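Local coordinates for protein acidocalcisomal pyrophosphatase (Trypanosoma cruzi, PDB 5CUV) that probably hydrolyses inorganic pyrophosphate to phosphate in a magnesium-dependent reaction, as a soluble pyrophosphatase of the acidocalcisome, at residues A[360-363]-A[364-368]; A[321-325]-A[326-330]. All blocks are in the same frame, centred on the assembly; numbering follows the deposited sequence.

Interaction 1: residues A[360-363]-A[364-368]; sequences AIHE and WFRVY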
loop_
_atom_site.group_PDB
_atom_site.type_symbol
_atom_site.label_atom_id
_atom_site.label_comp_id
_atom_site.label_asym_id
_atom_site.label_seq_id
_atom_site.Cartn_x
_atom_site.Cartn_y
_atom_site.Cartn_z
ATOM N N ALA A 360 12.681 -4.391 19.797
ATOM C CA ALA A 360 13.533 -3.246 19.919
ATOM C C ALA A 360 12.899 -2.213 20.862
ATOM O O ALA A 360 13.585 -1.568 21.629
ATOM C CB ALA A 360 13.811 -2.691 18.574
ATOM N N ILE A 361 11.580 -2.085 20.853
ATOM C CA ILE A 361 10.911 -1.128 21.750
ATOM C C ILE A 361 11.129 -1.522 23.190
ATOM O O ILE A 361 11.431 -0.675 24.053
ATOM C CB ILE A 361 9.402 -1.102 21.509
ATOM C CG1 ILE A 361 9.136 -0.486 20.157
ATOM C CG2 ILE A 361 8.728 -0.353 22.618
ATOM C CD1 ILE A 361 7.756 -0.580 19.741
ATOM N N HIS A 362 10.950 -2.823 23.431
ATOM C CA HIS A 362 11.092 -3.372 24.763
ATOM C C HIS A 362 12.508 -3.224 25.291
ATOM O O HIS A 362 12.726 -2.792 26.407
ATOM C CB HIS A 362 10.701 -4.831 24.795
ATOM C CG HIS A 362 11.004 -5.490 26.098
ATOM N ND1 HIS A 362 10.024 -5.822 27.004
ATOM C CD2 HIS A 362 12.184 -5.773 26.698
ATOM C CE1 HIS A 362 10.582 -6.271 28.112
ATOM N NE2 HIS A 362 11.891 -6.251 27.952
ATOM N N GLU A 363 13.476 -3.562 24.459
ATOM C CA GLU A 363 14.866 -3.488 24.876
ATOM C C GLU A 363 15.316 -2.028 25.027
ATOM O O GLU A 363 16.061 -1.677 25.944
ATOM C CB GLU A 363 15.727 -4.254 23.874
ATOM C CG GLU A 363 17.217 -4.261 24.227
ATOM C CD GLU A 363 17.600 -5.268 25.332
ATOM O OE1 GLU A 363 16.716 -5.752 26.098
ATOM O OE2 GLU A 363 18.819 -5.544 25.428
ATOM N N TRP A 364 14.828 -1.159 24.156
ATOM C CA TRP A 364 15.202 0.230 24.265
ATOM C C TRP A 364 14.743 0.785 25.659
ATOM O O TRP A 364 15.525 1.374 26.383
ATOM C CB TRP A 364 14.644 1.052 23.062
ATOM C CG TRP A 364 15.399 2.364 22.827
ATOM C CD1 TRP A 364 16.359 2.621 21.866
ATOM C CD2 TRP A 364 15.182 3.620 23.505
ATOM N NE1 TRP A 364 16.722 3.950 21.901
ATOM C CE2 TRP A 364 16.021 4.583 22.887
ATOM C CE3 TRP A 364 14.359 4.018 24.563
ATOM C CZ2 TRP A 364 16.050 5.918 23.282
ATOM C CZ3 TRP A 364 14.390 5.352 24.963
ATOM C CH2 TRP A 364 15.234 6.291 24.317
ATOM N N PHE A 365 13.504 0.564 26.065
ATOM C CA PHE A 365 13.093 1.093 27.366
ATOM C C PHE A 365 13.708 0.381 28.589
ATOM O O PHE A 365 13.839 0.981 29.683
ATOM C CB PHE A 365 11.571 1.098 27.458
ATOM C CG PHE A 365 10.953 2.193 26.676
ATOM C CD1 PHE A 365 11.176 3.521 27.023
ATOM C CD2 PHE A 365 10.216 1.922 25.547
ATOM C CE1 PHE A 365 10.676 4.548 26.267
ATOM C CE2 PHE A 365 9.715 2.961 24.772
ATOM C CZ PHE A 365 9.955 4.284 25.151
ATOM N N ARG A 366 14.081 -0.883 28.412
ATOM C CA ARG A 366 14.653 -1.597 29.485
ATOM C C ARG A 366 16.016 -1.024 29.767
ATOM O O ARG A 366 16.427 -0.904 30.905
ATOM C CB ARG A 366 14.792 -3.080 29.125
ATOM C CG ARG A 366 15.692 -3.905 30.077
ATOM C CD ARG A 366 15.765 -5.393 29.645
ATOM N NE ARG A 366 16.938 -5.691 28.824
ATOM C CZ ARG A 366 18.192 -5.697 29.294
ATOM N NH1 ARG A 366 18.398 -5.431 30.580
ATOM N NH2 ARG A 366 19.251 -5.936 28.501
ATOM N N VAL A 367 16.729 -0.600 28.746
ATOM C CA VAL A 367 18.095 -0.200 29.040
ATOM C C VAL A 367 18.532 1.202 28.815
ATOM O O VAL A 367 19.713 1.457 28.966
ATOM C CB VAL A 367 19.108 -1.112 28.269
ATOM C CG1 VAL A 367 18.684 -2.620 28.418
ATOM C CG2 VAL A 367 19.158 -0.749 26.763
ATOM N N TYR A 368 17.625 2.128 28.503
ATOM C CA TYR A 368 18.083 3.478 28.174
ATOM C C TYR A 368 18.778 4.267 29.255
ATOM O O TYR A 368 19.421 5.273 28.941
ATOM C CB TYR A 368 16.951 4.310 27.550
ATOM C CG TYR A 368 15.967 4.871 28.506
ATOM C CD1 TYR A 368 16.133 6.139 29.041
ATOM C CD2 TYR A 368 14.828 4.154 28.847
ATOM C CE1 TYR A 368 15.176 6.679 29.883
ATOM C CE2 TYR A 368 13.856 4.681 29.703
ATOM C CZ TYR A 368 14.034 5.942 30.212
ATOM O OH TYR A 368 13.054 6.466 31.048
#

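Interaction 2: residues A[321-325]-A[326-330]; sequences MIDDG and QMDWK. With MG (magnesium ion), chain D.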
loop_
_atom_site.group_PDB
_atom_site.type_symbol
_atom_site.label_atom_id
_atom_site.label_comp_id
_atom_site.label_asym_id
_atom_site.label_seq_id
_atom_site.Cartn_x
_atom_site.Cartn_y
_atom_site.Cartn_z
HETATM N N MSE A 321 6.052 -0.262 32.019
HETATM C CA MSE A 321 7.398 -0.190 32.538
HETATM C C MSE A 321 7.331 0.460 33.910
HETATM O O MSE A 321 6.406 1.253 34.193
HETATM C CB MSE A 321 8.303 0.610 31.602
HETATM C CG MSE A 321 9.708 0.819 32.142
HETATM SE SE MSE A 321 10.882 1.768 30.959
HETATM C CE MSE A 321 10.107 3.546 31.167
ATOM N N ILE A 322 8.286 0.121 34.782
ATOM C CA ILE A 322 8.302 0.784 36.086
ATOM C C ILE A 322 9.348 1.905 35.997
ATOM O O ILE A 322 10.433 1.718 35.442
ATOM C CB ILE A 322 8.718 -0.171 37.295
ATOM C CG1 ILE A 322 7.962 -1.499 37.324
ATOM C CG2 ILE A 322 8.340 0.511 38.574
ATOM C CD1 ILE A 322 6.501 -1.355 37.401
ATOM N N ASP A 323 9.014 3.079 36.506
ATOM C CA ASP A 323 9.992 4.144 36.488
ATOM C C ASP A 323 10.030 4.743 37.879
ATOM O O ASP A 323 9.055 5.395 38.300
ATOM C CB ASP A 323 9.627 5.222 35.481
ATOM C CG ASP A 323 10.764 6.194 35.258
ATOM O OD1 ASP A 323 11.535 6.400 36.224
ATOM O OD2 ASP A 323 10.887 6.751 34.132
ATOM N N ASP A 324 11.134 4.513 38.597
ATOM C CA ASP A 324 11.269 5.029 39.955
ATOM C C ASP A 324 10.060 4.601 40.789
ATOM O O ASP A 324 9.482 5.383 41.535
ATOM C CB ASP A 324 11.424 6.567 39.892
ATOM C CG ASP A 324 11.020 7.302 41.218
ATOM O OD1 ASP A 324 11.687 7.124 42.292
ATOM O OD2 ASP A 324 10.020 8.087 41.167
ATOM N N GLY A 325 9.662 3.346 40.634
ATOM C CA GLY A 325 8.533 2.838 41.402
ATOM C C GLY A 325 7.164 3.245 40.899
ATOM O O GLY A 325 6.129 2.717 41.349
ATOM N N GLN A 326 7.148 4.192 39.966
ATOM C CA GLN A 326 5.892 4.673 39.372
ATOM C C GLN A 326 5.538 3.844 38.118
ATOM O O GLN A 326 6.440 3.366 37.413
ATOM C CB GLN A 326 6.046 6.152 39.031
ATOM C CG GLN A 326 5.576 7.058 40.122
ATOM C CD GLN A 326 6.233 8.409 40.093
ATOM O OE1 GLN A 326 6.671 8.905 39.041
ATOM N NE2 GLN A 326 6.297 9.038 41.260
HETATM N N MSE A 327 4.240 3.632 37.879
HETATM C CA MSE A 327 3.783 2.890 36.708
HETATM C C MSE A 327 3.944 3.852 35.592
HETATM O O MSE A 327 3.520 4.975 35.690
HETATM C CB MSE A 327 2.331 2.442 36.860
HETATM C CG MSE A 327 1.826 1.607 35.694
HETATM SE SE MSE A 327 2.681 -0.099 35.510
HETATM C CE MSE A 327 1.801 -1.013 36.990
ATOM N N ASP A 328 4.537 3.406 34.507
ATOM C CA ASP A 328 4.749 4.285 33.374
ATOM C C ASP A 328 4.429 3.572 32.044
ATOM O O ASP A 328 5.287 3.066 31.339
ATOM C CB ASP A 328 6.197 4.787 33.487
ATOM C CG ASP A 328 6.685 5.542 32.255
ATOM O OD1 ASP A 328 5.868 6.318 31.666
ATOM O OD2 ASP A 328 7.915 5.360 31.930
ATOM N N TRP A 329 3.136 3.506 31.783
ATOM C CA TRP A 329 2.570 2.912 30.591
ATOM C C TRP A 329 3.066 3.601 29.304
ATOM O O TRP A 329 3.318 4.796 29.231
ATOM C CB TRP A 329 1.034 3.017 30.609
ATOM C CG TRP A 329 0.265 2.230 31.698
ATOM C CD1 TRP A 329 -0.428 2.762 32.769
ATOM C CD2 TRP A 329 0.164 0.783 31.846
ATOM N NE1 TRP A 329 -0.923 1.763 33.550
ATOM C CE2 TRP A 329 -0.579 0.539 33.028
ATOM C CE3 TRP A 329 0.625 -0.310 31.097
ATOM C CZ2 TRP A 329 -0.866 -0.762 33.498
ATOM C CZ3 TRP A 329 0.330 -1.612 31.567
ATOM C CH2 TRP A 329 -0.411 -1.816 32.765
ATOM N N LYS A 330 3.206 2.810 28.268
ATOM C CA LYS A 330 3.614 3.306 26.985
ATOM C C LYS A 330 2.623 2.654 26.021
ATOM O O LYS A 330 2.674 1.438 25.803
ATOM C CB LYS A 330 5.057 2.887 26.750
ATOM C CG LYS A 330 5.909 3.403 27.895
ATOM C CD LYS A 330 7.162 4.064 27.482
ATOM C CE LYS A 330 7.869 4.591 28.718
ATOM N NZ LYS A 330 7.402 5.917 29.185
HETATM MG MG MG D . 4.700 8.485 31.550
#

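Interaction 1: residues A[360-363]-A[364-368]
W364 N makes a backbone hydrogen bond of 2.8 Å to the carbonyl O of A360, one turn back in helix 357-367. The indole of W364 swings away from this turn and forms T-shaped (edge-to-face) pairs with Y261 and H263.

F365 repeats the i to i+4 bond, its N lying 3.1 Å from I361 O. Its ring runs alongside the I361 side chain: CD2 is 4.0 Å from I361 CG2, which sits at the ring edge, in plane. Both residues also rest on I298 of strand 296-299, so this side of the helix faces the sheet.

R366 continues the helical bonding to H362 O and also turns back to E363. With E363 CG anti to the backbone N (chi1 -179°) and the chain bent at the next bond, the carboxylate lies beside the guanidinium. The grip is side-on: R366 NE reaches E363 OE1 at 2.7 Å, and R366 NH2 reaches E363 OE2 at 3.1 Å. NE comes from above the carboxylate plane, whereas OE1 lies at the guanidinium edge, near its plane; the two planes are 52° apart.

V367 N bonds E363 O in the same helical way, and its CG1 lies over the centre of the R366 guanidinium.

Y66 of the second subunit bonds E363 OE2. R366 is shared among three carboxylates, E363, E376 and D62 of the second subunit, which would favour its charged form and ties the helix to that subunit.

Interaction 2: residues A[321-325]-A[326-330]
Strands 310-323 and 326-335 form a beta hairpin, closed by a type I' turn from D323 to Q326. D323 and Q326 form a hydrogen-bonded antiparallel pair: D323 N lies 2.7 Å from Q326 O, in the carbonyl plane, and Q326 N returns to D323 O at 2.8 Å from above that carbonyl's plane. D324 and G325 occupy the turn corners with positive phi.

I322 and M327 follow as a non-hydrogen-bonded pair, with I322 CD1 in loose apolar contact with the selenium of selenomethionine M327. In the next hydrogen-bonded pair, D328 N meets the O of M321, also a selenomethionine, at 2.9 Å, nearly head-on to the carbonyl, while the return bond from M321 N to D328 O is weak.

The side chains of M321, D323 and D328 share one face. D328 holds its CG anti to the backbone N (chi1 170°), and its OD1 binds the magnesium ion at 2.5 Å. D323 and D328 run side by side with their carboxylate planes 54° apart, OD2 to OD2 4.0 Å. K330, bent at chi2 and chi4, brings NZ to both carboxylate oxygens of D328, 2.8 Å from OD2 and 2.9 Å from OD1, each a weak hydrogen bond within the salt bridge. Y270 and D296 also hold that NZ, so K330 links D328 to D296.

D291 and D296 complete the protein's share of the metal site, an aspartate-rich magnesium centre as in family I inorganic pyrophosphatases.

Overall arrangement
The hairpin of interaction 2 comes first along the chain, and the helix of interaction 1 follows it, both within the pyrophosphatase domain. Their centres lie 13 Å apart. Helix 357-367 rests against the mixed sheet that contains both hairpin strands: the F365 ring packs on the K330 side chain, with F365 CZ 3.6 Å from K330 CD, while M321 also touches F365. The side chain of F365 lies about 9 Å from the bound magnesium ion. One helix thus packs on the metal-binding hairpin through F365 and meets a second subunit through E363 and R366, while A360 and W364 touch a third subunit.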